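Side-chain contacts in excinuclease ABC, subunit A. (PDB 2VF7), which binds DNA, zinc and ATP as a UvrA-type ABC ATPase, and probably helps recognise damaged DNA for excision repair: residues A[193-196]-A[197-200]; A[328-332]-A[333-337]; A[706-709]-A[710-714]; A[829-832]-A[833-836]. The protein carries 1 engineered substitution. All blocks are in the same frame, centred on the assembly; numbering follows the deposited sequence.

Contact 1: A[193-196]-A[197-200]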
ATOM      1  N   GLN A 193     -22.390 -17.490 -24.192  1.00 48.22           N
ATOM      2  CA  GLN A 193     -21.756 -18.689 -24.765  1.00 48.23           C
ATOM      3  C   GLN A 193     -22.753 -19.429 -25.688  1.00 49.18           C
ATOM      4  O   GLN A 193     -22.380 -20.051 -26.720  1.00 49.25           O
ATOM      5  CB  GLN A 193     -21.266 -19.618 -23.645  1.00 47.17           C
ATOM      6  CG  GLN A 193     -20.046 -19.123 -22.822  1.00 47.31           C
ATOM      7  CD  GLN A 193     -18.838 -18.680 -23.699  1.00 46.34           C
ATOM      8  OE1 GLN A 193     -18.386 -19.411 -24.566  1.00 47.54           O
ATOM      9  NE2 GLN A 193     -18.338 -17.492 -23.459  1.00 44.52           N
ATOM     10  N   ARG A 194     -24.025 -19.326 -25.310  1.00 49.23           N
ATOM     11  CA  ARG A 194     -25.120 -19.893 -26.069  1.00 49.64           C
ATOM     12  C   ARG A 194     -25.311 -19.148 -27.364  1.00 49.85           C
ATOM     13  O   ARG A 194     -25.505 -19.771 -28.403  1.00 49.58           O
ATOM     14  CB  ARG A 194     -26.386 -19.871 -25.229  1.00 49.52           C
ATOM     15  CG  ARG A 194     -27.614 -20.358 -25.938  1.00 51.09           C
ATOM     16  CD  ARG A 194     -28.481 -19.186 -26.241  1.00 50.81           C
ATOM     17  NE  ARG A 194     -29.142 -18.751 -25.035  1.00 50.88           N
ATOM     18  CZ  ARG A 194     -29.849 -17.643 -24.949  1.00 52.11           C
ATOM     19  NH1 ARG A 194     -29.944 -16.837 -26.003  1.00 52.17           N
ATOM     20  NH2 ARG A 194     -30.442 -17.338 -23.809  1.00 52.84           N
ATOM     21  N   ASP A 195     -25.249 -17.812 -27.312  1.00 50.73           N
ATOM     22  CA  ASP A 195     -25.303 -17.009 -28.544  1.00 51.34           C
ATOM     23  C   ASP A 195     -24.069 -17.114 -29.414  1.00 51.20           C
ATOM     24  O   ASP A 195     -24.151 -16.915 -30.647  1.00 51.92           O
ATOM     25  CB  ASP A 195     -25.716 -15.550 -28.278  1.00 52.14           C
ATOM     26  CG  ASP A 195     -27.210 -15.435 -27.901  1.00 53.85           C
ATOM     27  OD1 ASP A 195     -27.965 -16.403 -28.161  1.00 55.72           O
ATOM     28  OD2 ASP A 195     -27.625 -14.398 -27.357  1.00 55.97           O
ATOM     29  N   ILE A 196     -22.933 -17.447 -28.800  1.00 50.84           N
ATOM     30  CA  ILE A 196     -21.728 -17.741 -29.577  1.00 50.30           C
ATOM     31  C   ILE A 196     -21.956 -19.014 -30.385  1.00 50.73           C
ATOM     32  O   ILE A 196     -21.684 -19.029 -31.591  1.00 51.62           O
ATOM     33  CB  ILE A 196     -20.423 -17.803 -28.701  1.00 50.43           C
ATOM     34  CG1 ILE A 196     -20.060 -16.411 -28.206  1.00 48.38           C
ATOM     35  CG2 ILE A 196     -19.225 -18.424 -29.487  1.00 50.07           C
ATOM     36  CD1 ILE A 196     -19.068 -16.432 -27.144  1.00 48.49           C
ATOM     37  N   LEU A 197     -22.460 -20.066 -29.736  1.00 50.63           N
ATOM     38  CA  LEU A 197     -22.817 -21.308 -30.429  1.00 50.66           C
ATOM     39  C   LEU A 197     -23.816 -21.172 -31.576  1.00 51.56           C
ATOM     40  O   LEU A 197     -23.702 -21.919 -32.541  1.00 52.70           O
ATOM     41  CB  LEU A 197     -23.293 -22.405 -29.452  1.00 50.34           C
ATOM     42  CG  LEU A 197     -22.370 -22.884 -28.314  1.00 49.07           C
ATOM     43  CD1 LEU A 197     -22.972 -24.060 -27.550  1.00 47.34           C
ATOM     44  CD2 LEU A 197     -20.980 -23.234 -28.851  1.00 46.53           C
ATOM     45  N   VAL A 198     -24.790 -20.252 -31.504  1.00 52.26           N
ATOM     46  CA  VAL A 198     -25.750 -20.111 -32.624  1.00 52.60           C
ATOM     47  C   VAL A 198     -25.102 -19.467 -33.846  1.00 53.76           C
ATOM     48  O   VAL A 198     -25.437 -19.845 -34.988  1.00 55.20           O
ATOM     49  CB  VAL A 198     -27.125 -19.411 -32.263  1.00 52.78           C
ATOM     50  CG1 VAL A 198     -27.629 -19.845 -30.878  1.00 50.98           C
ATOM     51  CG2 VAL A 198     -27.018 -17.937 -32.322  1.00 53.24           C
ATOM     52  N   THR A 199     -24.155 -18.543 -33.618  1.00 53.39           N
ATOM     53  CA  THR A 199     -23.327 -17.955 -34.696  1.00 53.32           C
ATOM     54  C   THR A 199     -22.504 -19.059 -35.372  1.00 53.67           C
ATOM     55  O   THR A 199     -22.362 -19.113 -36.593  1.00 53.91           O
ATOM     56  CB  THR A 199     -22.391 -16.813 -34.132  1.00 53.48           C
ATOM     57  OG1 THR A 199     -23.175 -15.662 -33.836  1.00 53.25           O
ATOM     58  CG2 THR A 199     -21.310 -16.407 -35.104  1.00 51.96           C
ATOM     59  N   LEU A 200     -21.962 -19.952 -34.561  1.00 54.02           N
ATOM     60  CA  LEU A 200     -21.162 -21.043 -35.080  1.00 53.67           C
ATOM     61  C   LEU A 200     -21.993 -22.133 -35.756  1.00 53.68           C
ATOM     62  O   LEU A 200     -21.420 -23.055 -36.316  1.00 54.70           O
ATOM     63  CB  LEU A 200     -20.320 -21.665 -33.968  1.00 53.26           C
ATOM     64  CG  LEU A 200     -19.130 -20.895 -33.422  1.00 52.21           C
ATOM     65  CD1 LEU A 200     -18.497 -21.750 -32.350  1.00 50.30           C
ATOM     66  CD2 LEU A 200     -18.140 -20.589 -34.549  1.00 51.59           C
TER
HETATM   67  O   HOH W   1     -25.079 -14.906 -32.092  1.00 30.42           O

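Contact 2: A[328-332]-A[333-337]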
ATOM      1  N   ALA A 328      20.071 -28.283  20.201  1.00 59.40           N
ATOM      2  CA  ALA A 328      20.462 -26.958  20.683  1.00 59.53           C
ATOM      3  C   ALA A 328      21.470 -27.036  21.835  1.00 59.66           C
ATOM      4  O   ALA A 328      22.422 -26.250  21.896  1.00 59.51           O
ATOM      5  CB  ALA A 328      19.226 -26.171  21.109  1.00 59.37           C
ATOM      6  N   GLU A 329      21.246 -27.989  22.739  1.00 59.89           N
ATOM      7  CA  GLU A 329      22.089 -28.178  23.919  1.00 60.17           C
ATOM      8  C   GLU A 329      23.264 -29.133  23.648  1.00 60.27           C
ATOM      9  O   GLU A 329      23.975 -29.546  24.573  1.00 60.33           O
ATOM     10  CB  GLU A 329      21.242 -28.667  25.103  1.00 60.21           C
ATOM     11  CG  GLU A 329      20.094 -27.730  25.502  1.00 60.21           C
ATOM     12  CD  GLU A 329      19.239 -28.277  26.648  1.00 60.35           C
ATOM     13  OE1 GLU A 329      19.123 -29.530  26.785  1.00 60.31           O
ATOM     14  OE2 GLU A 329      18.674 -27.448  27.409  1.00 60.47           O
ATOM     15  N   GLU A 330      23.457 -29.469  22.371  1.00 60.38           N
ATOM     16  CA  GLU A 330      24.564 -30.306  21.906  1.00 60.58           C
ATOM     17  C   GLU A 330      24.563 -31.708  22.537  1.00 60.74           C
ATOM     18  O   GLU A 330      25.601 -32.201  22.988  1.00 60.68           O
ATOM     19  CB  GLU A 330      25.914 -29.593  22.108  1.00 60.61           C
ATOM     20  CG  GLU A 330      25.996 -28.161  21.423  1.00 60.70           C
ATOM     21  CD  GLU A 330      27.245 -27.374  22.074  1.00 60.66           C
ATOM     22  OE1 GLU A 330      27.036 -26.074  22.105  1.00 60.25           O
ATOM     23  OE2 GLU A 330      28.439 -28.057  22.400  1.00 61.52           O
ATOM     24  N   ARG A 331      23.386 -32.337  22.572  1.00 60.88           N
ATOM     25  CA  ARG A 331      23.247 -33.740  23.007  1.00 61.06           C
ATOM     26  C   ARG A 331      22.271 -34.580  22.156  1.00 61.27           C
ATOM     27  O   ARG A 331      21.315 -35.163  22.674  1.00 61.32           O
ATOM     28  CB  ARG A 331      22.943 -33.867  24.519  1.00 60.91           C
ATOM     29  CG  ARG A 331      22.560 -32.582  25.252  1.00 60.76           C
ATOM     30  CD  ARG A 331      21.067 -32.311  25.231  1.00 60.81           C
ATOM     31  NE  ARG A 331      20.331 -33.063  26.250  1.00 60.79           N
ATOM     32  CZ  ARG A 331      19.033 -32.894  26.519  1.00 60.54           C
ATOM     33  NH1 ARG A 331      18.308 -31.997  25.849  1.00 59.85           N
ATOM     34  NH2 ARG A 331      18.455 -33.628  27.463  1.00 60.15           N
ATOM     35  N   GLU A 332      22.539 -34.636  20.850  1.00 61.47           N
ATOM     36  CA  GLU A 332      21.839 -35.533  19.922  1.00 61.80           C
ATOM     37  C   GLU A 332      22.266 -36.975  20.212  1.00 62.18           C
ATOM     38  O   GLU A 332      23.108 -37.191  21.087  1.00 62.30           O
ATOM     39  CB  GLU A 332      22.198 -35.183  18.474  1.00 61.74           C
ATOM     40  CG  GLU A 332      22.095 -33.711  18.120  1.00 62.00           C
ATOM     41  CD  GLU A 332      23.375 -32.949  18.394  1.00 62.29           C
ATOM     42  OE1 GLU A 332      23.460 -32.295  19.455  1.00 62.18           O
ATOM     43  OE2 GLU A 332      24.297 -33.014  17.554  1.00 62.43           O
ATOM     44  N   PRO A 333      21.684 -37.973  19.506  1.00 62.42           N
ATOM     45  CA  PRO A 333      22.300 -39.303  19.541  1.00 62.71           C
ATOM     46  C   PRO A 333      23.795 -39.221  19.213  1.00 62.87           C
ATOM     47  O   PRO A 333      24.188 -39.348  18.049  1.00 63.02           O
ATOM     48  CB  PRO A 333      21.545 -40.063  18.448  1.00 62.57           C
ATOM     49  CG  PRO A 333      20.218 -39.446  18.433  1.00 62.76           C
ATOM     50  CD  PRO A 333      20.447 -37.978  18.704  1.00 62.68           C
ATOM     51  N   GLY A 334      24.608 -38.994  20.246  1.00 63.09           N
ATOM     52  CA  GLY A 334      26.031 -38.685  20.085  1.00 63.16           C
ATOM     53  C   GLY A 334      26.258 -37.302  19.488  1.00 63.22           C
ATOM     54  O   GLY A 334      25.384 -36.753  18.806  1.00 63.08           O
ATOM     55  N   HIS A 335      27.434 -36.734  19.744  1.00 63.23           N
ATOM     56  CA  HIS A 335      27.819 -35.455  19.141  1.00 63.15           C
ATOM     57  C   HIS A 335      29.203 -35.558  18.505  1.00 62.96           C
ATOM     58  O   HIS A 335      29.494 -34.884  17.506  1.00 62.96           O
ATOM     59  CB  HIS A 335      27.774 -34.321  20.174  1.00 63.25           C
ATOM     60  CG  HIS A 335      27.735 -32.950  19.568  1.00 63.21           C
ATOM     61  ND1 HIS A 335      26.563 -32.353  19.151  1.00 63.09           N
ATOM     62  CD2 HIS A 335      28.723 -32.057  19.315  1.00 63.27           C
ATOM     63  CE1 HIS A 335      26.830 -31.155  18.663  1.00 62.93           C
ATOM     64  NE2 HIS A 335      28.134 -30.950  18.750  1.00 63.39           N
ATOM     65  N   ALA A 336      30.046 -36.416  19.090  1.00 62.74           N
ATOM     66  CA  ALA A 336      31.384 -36.685  18.566  1.00 62.41           C
ATOM     67  C   ALA A 336      31.320 -37.651  17.380  1.00 62.20           C
ATOM     68  O   ALA A 336      32.349 -38.092  16.868  1.00 62.16           O
ATOM     69  CB  ALA A 336      32.274 -37.236  19.666  1.00 62.39           C
ATOM     70  N   GLU A 337      30.098 -37.961  16.953  1.00 62.05           N
ATOM     71  CA  GLU A 337      29.840 -38.869  15.831  1.00 61.91           C
ATOM     72  C   GLU A 337      30.016 -38.238  14.438  1.00 61.98           C
ATOM     73  O   GLU A 337      30.334 -38.936  13.469  1.00 61.95           O
ATOM     74  CB  GLU A 337      28.431 -39.479  15.956  1.00 61.93           C
ATOM     75  CG  GLU A 337      27.348 -38.576  16.599  1.00 60.97           C
ATOM     76  CD  GLU A 337      26.883 -37.398  15.696  1.00 59.41           C
ATOM     77  OE1 GLU A 337      25.849 -37.564  14.955  1.00 58.99           O
ATOM     78  OE2 GLU A 337      27.528 -36.303  15.732  1.00 58.51           O
TER

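Contact 3: A[706-709]-A[710-714]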
ATOM      1  N   ALA A 706     -45.939  -6.463  18.581  1.00 56.82           N
ATOM      2  CA  ALA A 706     -44.908  -7.393  18.133  1.00 56.75           C
ATOM      3  C   ALA A 706     -43.530  -6.739  17.997  1.00 56.98           C
ATOM      4  O   ALA A 706     -42.505  -7.384  18.227  1.00 56.83           O
ATOM      5  CB  ALA A 706     -45.331  -8.046  16.812  1.00 56.51           C
ATOM      6  N   ILE A 707     -43.510  -5.470  17.586  1.00 57.53           N
ATOM      7  CA  ILE A 707     -42.271  -4.717  17.467  1.00 57.07           C
ATOM      8  C   ILE A 707     -41.771  -4.465  18.876  1.00 57.43           C
ATOM      9  O   ILE A 707     -40.675  -4.903  19.228  1.00 57.80           O
ATOM     10  CB  ILE A 707     -42.444  -3.395  16.669  1.00 57.60           C
ATOM     11  CG1 ILE A 707     -42.746  -3.677  15.185  1.00 55.94           C
ATOM     12  CG2 ILE A 707     -41.183  -2.526  16.768  1.00 58.13           C
ATOM     13  CD1 ILE A 707     -43.509  -2.595  14.502  1.00 54.61           C
ATOM     14  N   PHE A 708     -42.598  -3.832  19.705  1.00 57.09           N
ATOM     15  CA  PHE A 708     -42.228  -3.522  21.092  1.00 56.89           C
ATOM     16  C   PHE A 708     -41.662  -4.715  21.876  1.00 57.17           C
ATOM     17  O   PHE A 708     -40.784  -4.542  22.725  1.00 57.76           O
ATOM     18  CB  PHE A 708     -43.410  -2.895  21.836  1.00 56.65           C
ATOM     19  CG  PHE A 708     -43.204  -2.759  23.320  1.00 56.58           C
ATOM     20  CD1 PHE A 708     -42.589  -1.632  23.851  1.00 56.55           C
ATOM     21  CD2 PHE A 708     -43.636  -3.755  24.191  1.00 56.45           C
ATOM     22  CE1 PHE A 708     -42.407  -1.501  25.238  1.00 55.50           C
ATOM     23  CE2 PHE A 708     -43.446  -3.638  25.583  1.00 56.93           C
ATOM     24  CZ  PHE A 708     -42.834  -2.506  26.103  1.00 56.01           C
ATOM     25  N   ARG A 709     -42.170  -5.913  21.612  1.00 56.99           N
ATOM     26  CA  ARG A 709     -41.698  -7.100  22.317  1.00 57.01           C
ATOM     27  C   ARG A 709     -40.319  -7.599  21.878  1.00 56.93           C
ATOM     28  O   ARG A 709     -39.544  -8.089  22.697  1.00 57.31           O
ATOM     29  CB  ARG A 709     -42.738  -8.210  22.233  1.00 57.35           C
ATOM     30  CG  ARG A 709     -43.925  -7.984  23.187  1.00 58.57           C
ATOM     31  CD  ARG A 709     -44.622  -9.284  23.512  1.00 60.56           C
ATOM     32  NE  ARG A 709     -46.082  -9.140  23.508  1.00 61.82           N
ATOM     33  CZ  ARG A 709     -46.843  -9.390  22.433  1.00 62.13           C
ATOM     34  NH1 ARG A 709     -46.293  -9.814  21.248  1.00 60.88           N
ATOM     35  NH2 ARG A 709     -48.162  -9.220  22.541  1.00 62.52           N
ATOM     36  N   ALA A 710     -40.027  -7.490  20.586  1.00 56.79           N
ATOM     37  CA  ALA A 710     -38.702  -7.783  20.046  1.00 56.57           C
ATOM     38  C   ALA A 710     -37.658  -6.832  20.666  1.00 56.59           C
ATOM     39  O   ALA A 710     -36.636  -7.277  21.184  1.00 56.71           O
ATOM     40  CB  ALA A 710     -38.718  -7.688  18.514  1.00 55.84           C
ATOM     41  N   LEU A 711     -37.961  -5.538  20.633  1.00 56.43           N
ATOM     42  CA  LEU A 711     -37.170  -4.478  21.253  1.00 56.28           C
ATOM     43  C   LEU A 711     -36.983  -4.639  22.747  1.00 57.04           C
ATOM     44  O   LEU A 711     -35.985  -4.158  23.300  1.00 57.69           O
ATOM     45  CB  LEU A 711     -37.851  -3.131  21.024  1.00 55.97           C
ATOM     46  CG  LEU A 711     -38.112  -2.632  19.606  1.00 54.78           C
ATOM     47  CD1 LEU A 711     -38.901  -1.331  19.682  1.00 54.90           C
ATOM     48  CD2 LEU A 711     -36.820  -2.425  18.830  1.00 54.21           C
ATOM     49  N   ASP A 712     -37.950  -5.285  23.404  1.00 56.83           N
ATOM     50  CA  ASP A 712     -37.902  -5.498  24.853  1.00 56.66           C
ATOM     51  C   ASP A 712     -36.798  -6.484  25.264  1.00 56.64           C
ATOM     52  O   ASP A 712     -36.076  -6.234  26.238  1.00 56.98           O
ATOM     53  CB  ASP A 712     -39.280  -5.958  25.379  1.00 56.45           C
ATOM     54  CG  ASP A 712     -39.440  -5.765  26.883  1.00 56.74           C
ATOM     55  OD1 ASP A 712     -39.303  -4.619  27.371  1.00 56.67           O
ATOM     56  OD2 ASP A 712     -39.716  -6.768  27.585  1.00 57.95           O
ATOM     57  N   THR A 713     -36.686  -7.603  24.537  1.00 56.44           N
ATOM     58  CA  THR A 713     -35.597  -8.585  24.737  1.00 56.14           C
ATOM     59  C   THR A 713     -34.205  -8.004  24.413  1.00 55.53           C
ATOM     60  O   THR A 713     -33.224  -8.335  25.055  1.00 55.19           O
ATOM     61  CB  THR A 713     -35.794  -9.886  23.903  1.00 56.21           C
ATOM     62  OG1 THR A 713     -35.928  -9.560  22.503  1.00 57.57           O
ATOM     63  CG2 THR A 713     -37.001 -10.642  24.369  1.00 54.86           C
ATOM     64  N   LEU A 714     -34.130  -7.134  23.419  1.00 55.18           N
ATOM     65  CA  LEU A 714     -32.878  -6.441  23.119  1.00 55.00           C
ATOM     66  C   LEU A 714     -32.493  -5.469  24.205  1.00 55.39           C
ATOM     67  O   LEU A 714     -31.323  -5.182  24.404  1.00 55.65           O
ATOM     68  CB  LEU A 714     -32.985  -5.704  21.806  1.00 54.15           C
ATOM     69  CG  LEU A 714     -33.025  -6.599  20.584  1.00 53.41           C
ATOM     70  CD1 LEU A 714     -33.431  -5.751  19.394  1.00 50.92           C
ATOM     71  CD2 LEU A 714     -31.648  -7.268  20.349  1.00 50.55           C
TER

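Contact 4: A[829-832]-A[833-836]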
ATOM      1  N   ALA A 829     -10.277 -32.376  43.835  1.00 53.68           N
ATOM      2  CA  ALA A 829      -8.852 -32.687  43.789  1.00 53.99           C
ATOM      3  C   ALA A 829      -8.406 -32.881  42.342  1.00 54.36           C
ATOM      4  O   ALA A 829      -9.168 -33.381  41.491  1.00 54.01           O
ATOM      5  CB  ALA A 829      -8.561 -33.950  44.613  1.00 54.03           C
ATOM      6  N   GLY A 830      -7.167 -32.471  42.073  1.00 54.53           N
ATOM      7  CA  GLY A 830      -6.610 -32.529  40.732  1.00 54.34           C
ATOM      8  C   GLY A 830      -7.392 -31.647  39.793  1.00 54.43           C
ATOM      9  O   GLY A 830      -7.641 -32.034  38.656  1.00 55.09           O
ATOM     10  N   SER A 831      -7.795 -30.471  40.282  1.00 54.08           N
ATOM     11  CA  SER A 831      -8.478 -29.451  39.482  1.00 53.49           C
ATOM     12  C   SER A 831      -7.678 -28.167  39.569  1.00 53.53           C
ATOM     13  O   SER A 831      -7.210 -27.785  40.651  1.00 54.30           O
ATOM     14  CB  SER A 831      -9.892 -29.204  40.008  1.00 53.46           C
ATOM     15  OG  SER A 831     -10.640 -28.394  39.126  1.00 52.89           O
ATOM     16  N   VAL A 832      -7.488 -27.514  38.435  1.00 52.77           N
ATOM     17  CA  VAL A 832      -6.740 -26.272  38.417  1.00 52.20           C
ATOM     18  C   VAL A 832      -7.679 -25.054  38.571  1.00 51.93           C
ATOM     19  O   VAL A 832      -7.253 -23.993  39.044  1.00 52.20           O
ATOM     20  CB  VAL A 832      -5.774 -26.218  37.175  1.00 52.48           C
ATOM     21  CG1 VAL A 832      -5.791 -24.877  36.492  1.00 51.93           C
ATOM     22  CG2 VAL A 832      -4.327 -26.597  37.594  1.00 52.80           C
ATOM     23  N   THR A 833      -8.952 -25.222  38.204  1.00 50.70           N
ATOM     24  CA  THR A 833      -9.946 -24.185  38.427  1.00 50.04           C
ATOM     25  C   THR A 833     -10.508 -24.137  39.847  1.00 49.74           C
ATOM     26  O   THR A 833     -11.002 -23.092  40.265  1.00 49.36           O
ATOM     27  CB  THR A 833     -11.146 -24.253  37.430  1.00 50.60           C
ATOM     28  OG1 THR A 833     -12.353 -24.555  38.141  1.00 50.87           O
ATOM     29  CG2 THR A 833     -10.906 -25.250  36.306  1.00 49.43           C
ATOM     30  N   ALA A 834     -10.438 -25.256  40.581  1.00 49.77           N
ATOM     31  CA  ALA A 834     -11.011 -25.353  41.933  1.00 49.47           C
ATOM     32  C   ALA A 834     -10.673 -24.167  42.823  1.00 49.77           C
ATOM     33  O   ALA A 834     -11.587 -23.447  43.222  1.00 49.46           O
ATOM     34  CB  ALA A 834     -10.634 -26.661  42.609  1.00 49.36           C
ATOM     35  N   PRO A 835      -9.366 -23.936  43.117  1.00 50.26           N
ATOM     36  CA  PRO A 835      -8.999 -22.789  43.958  1.00 50.62           C
ATOM     37  C   PRO A 835      -9.624 -21.450  43.535  1.00 50.59           C
ATOM     38  O   PRO A 835     -10.042 -20.681  44.396  1.00 50.97           O
ATOM     39  CB  PRO A 835      -7.469 -22.733  43.838  1.00 50.67           C
ATOM     40  CG  PRO A 835      -7.109 -23.686  42.731  1.00 50.94           C
ATOM     41  CD  PRO A 835      -8.171 -24.704  42.718  1.00 50.07           C
ATOM     42  N   TYR A 836      -9.677 -21.189  42.232  1.00 50.61           N
ATOM     43  CA  TYR A 836     -10.225 -19.941  41.670  1.00 50.91           C
ATOM     44  C   TYR A 836     -11.752 -19.850  41.768  1.00 50.64           C
ATOM     45  O   TYR A 836     -12.301 -18.765  41.980  1.00 50.76           O
ATOM     46  CB  TYR A 836      -9.775 -19.764  40.202  1.00 51.12           C
ATOM     47  CG  TYR A 836      -8.281 -19.579  40.075  1.00 51.82           C
ATOM     48  CD1 TYR A 836      -7.460 -20.636  39.702  1.00 50.79           C
ATOM     49  CD2 TYR A 836      -7.682 -18.339  40.367  1.00 53.48           C
ATOM     50  CE1 TYR A 836      -6.085 -20.472  39.608  1.00 51.71           C
ATOM     51  CE2 TYR A 836      -6.315 -18.159  40.264  1.00 52.40           C
ATOM     52  CZ  TYR A 836      -5.514 -19.235  39.889  1.00 53.36           C
ATOM     53  OH  TYR A 836      -4.132 -19.077  39.812  1.00 53.27           O
TER

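Contact 1: A[193-196]-A[197-200]
The last turns of helix 187-199, in the UvrA DNA-binding domain, carry this contact, in which Ile196 and Leu200 meet along one flank and, on another, the backbone carbonyl of Asp195 is linked to the Thr199 hydroxyl through a water. Backbone bonds of the i to i+4 kind set the spacing: Leu197 N donates to Gln193 O at 3.0 Å with an N-H...O angle of 165°, and Leu200 N reaches Ile196 O at 3.1 Å. The bond from Thr199 N to Asp195 O is weak. A water lies beside it, donating to Asp195 O at 2.6 Å and to Thr199 OG1 at 2.7 Å. Thr199 OG1 lies anti to its own carbonyl carbon (chi1 -73°), which turns it to that water; it is also hydrogen-bonded to Pro229 O. On the apolar flank Ile196 CG2 comes within 4.4 Å of Leu200 CD1, a loose touch, and both side chains rest on Val228 of strand 227-230. Leu197 leans instead on Ile219 of helix 213-221, its CG 3.3 Å from Gln193 O. Further back along the helix, Arg194 NH1 forms a salt bridge with Asp195 OD1, met from above the carboxylate plane. Gln193 is bonded through its amide to Thr254 and Ser256. The arrangement is that of a helix packed, with most of its residues here buried, against strand 227-230 and helix 213-221 within the UvrA DNA-binding domain.

Contact 2: A[328-332]-A[333-337]
His335 ND1 is gripped by both oxygens of the Glu332 carboxylate, at 2.8 Å from OE2 and 3.1 Å from OE1, in a forked but weak hydrogen bond. The pair closes a turn in the surface loop between helix 317-328 and helix 345-365, with Pro333 and Gly334 at the bend. Neither branch is straight: the N-H...O angle is 144° to OE1 and 125° to OE2. The carboxylate stands almost upright to the imidazole, the two planes 86° apart, with Glu332 CD at the ring edge and in its plane. Glu332 gets there by bending at its second torsion, which folds the acid back over the turn, while His335 holds CG anti to its backbone N, a setting that carries the ring back to the acid. One face of the ring is taken by Glu330, whose CB makes a CH-pi contact 4.2 Å from the ring centroid, shifted toward the rim. An alanine in place of Glu332 would probably leave His335 ND1 without its carboxylate mate and the imidazole freer to turn beside Glu330. The nearby acid would probably favour a protonated imidazole, although its charge is not seen. Gly334 has a positive phi, and a side chain there would run into Glu337. Before the bend, Arg331 NH1 forms a salt bridge with Glu329 OE1 at 2.8 Å.

Contact 3: A[706-709]-A[710-714]
Ile707 and Leu711 make the apolar part of this contact, one turn apart on helix 705-716 and lying side by side, with Ile707 CG2 3.9 Å from Leu711 CD1. Their flank is buried: Ile707 packs on Val612 of helix 609-617 and Leu711 on Ala697 of helix 694-700. Among the backbone bonds, Leu711 N to Ile707 O is the straight one, 3.1 Å long at 173°, whereas Arg709 O is shared by weak bonds from Asp712 N and Thr713 N. The side-chain hydrogen bond is intrahelical: Thr713 OG1 donates to Ala710 O at 2.7 Å. The threonine hydroxyl sits between the backbone N and the carbonyl carbon (chi1 56°), facing back up the helix, and has a further weak hydrogen bond with Ala742 O. With a valine here the hydroxyl is gone, and Ala710 O would probably be left with the weak bond from Leu714 N, the link to Ala742 being lost as well. Ring and acid meet obliquely where Phe708 CZ approaches Asp712 OD1 at 4.3 Å. The helix is thus two-sided: aliphatic groups fasten its inner flank to two helices, while Phe708 and Asp712 meet His698, and there Asp712 OD2 lies close to Glu716 OE1, two like charges that would probably disfavour each other.

Contact 4: A[829-832]-A[833-836]
Ser831 and Ala834 face each other across the turn that opens helix 834-840, the side chain of the serine directed at the incoming helix and its CB 3.7 Å from Ala834 CB. With OG anti to the backbone N (chi1 -170°), the hydroxyl is brought to the amide of Ala834, where it accepts a weak capping hydrogen bond from Ala834 N at 3.5 Å and 138°. This is the serine cap of a helix start: the side-chain oxygen serves an amide that has no preceding turn to bond to. The hydroxyl has a stronger partner in Asp804 OD2, and that acid probably helps hold the capping group in place.

Val832 and Tyr836 are arranged differently, the meeting being between a carbonyl and a ring. Val832 O approaches the ring at its edge, in the ring plane, and lies 3.4 Å from Tyr836 CD1. Tyr836 CG stands anti to its carbonyl carbon (chi1 -65°), which lays the ring back along the helix start toward that oxygen. Pro835 fits beside it, its CG 3.7 Å from the same Val832 O; as a proline it has no amide hydrogen to give, which suits the first turn of a helix.

Thr833 touches what is probably the P-loop, its side chain about 8 Å from those of the ADP-binding Ser534 and Lys536, and also meets His413. Val832 and Tyr836 both touch Ala415, with Pro414 also against the tyrosine. The turn thereby joins helix 834-840 to the strand 801-805 that carries Asp804 and to the loop between strand 402-406 and helix 417-428.

In the fold
The four contacts follow one another along the chain and none touches another. Contact 1 lies in the DNA-binding domain, its centre about 56 Å from that of contact 3 and about 73 Å from that of contact 4, which lies on the opposite side of the chain's centre. Contacts 3 and 4 have centres about 42 Å apart and relate to different nucleotides: the side chain of Leu711 is about 12 Å from that of Gln726 at one ADP site, and that of Thr833 is about 10 Å from a bound ADP. Contact 2, on the surface away from these sites, comes within about 25 Å of contact 4 between nearest atoms.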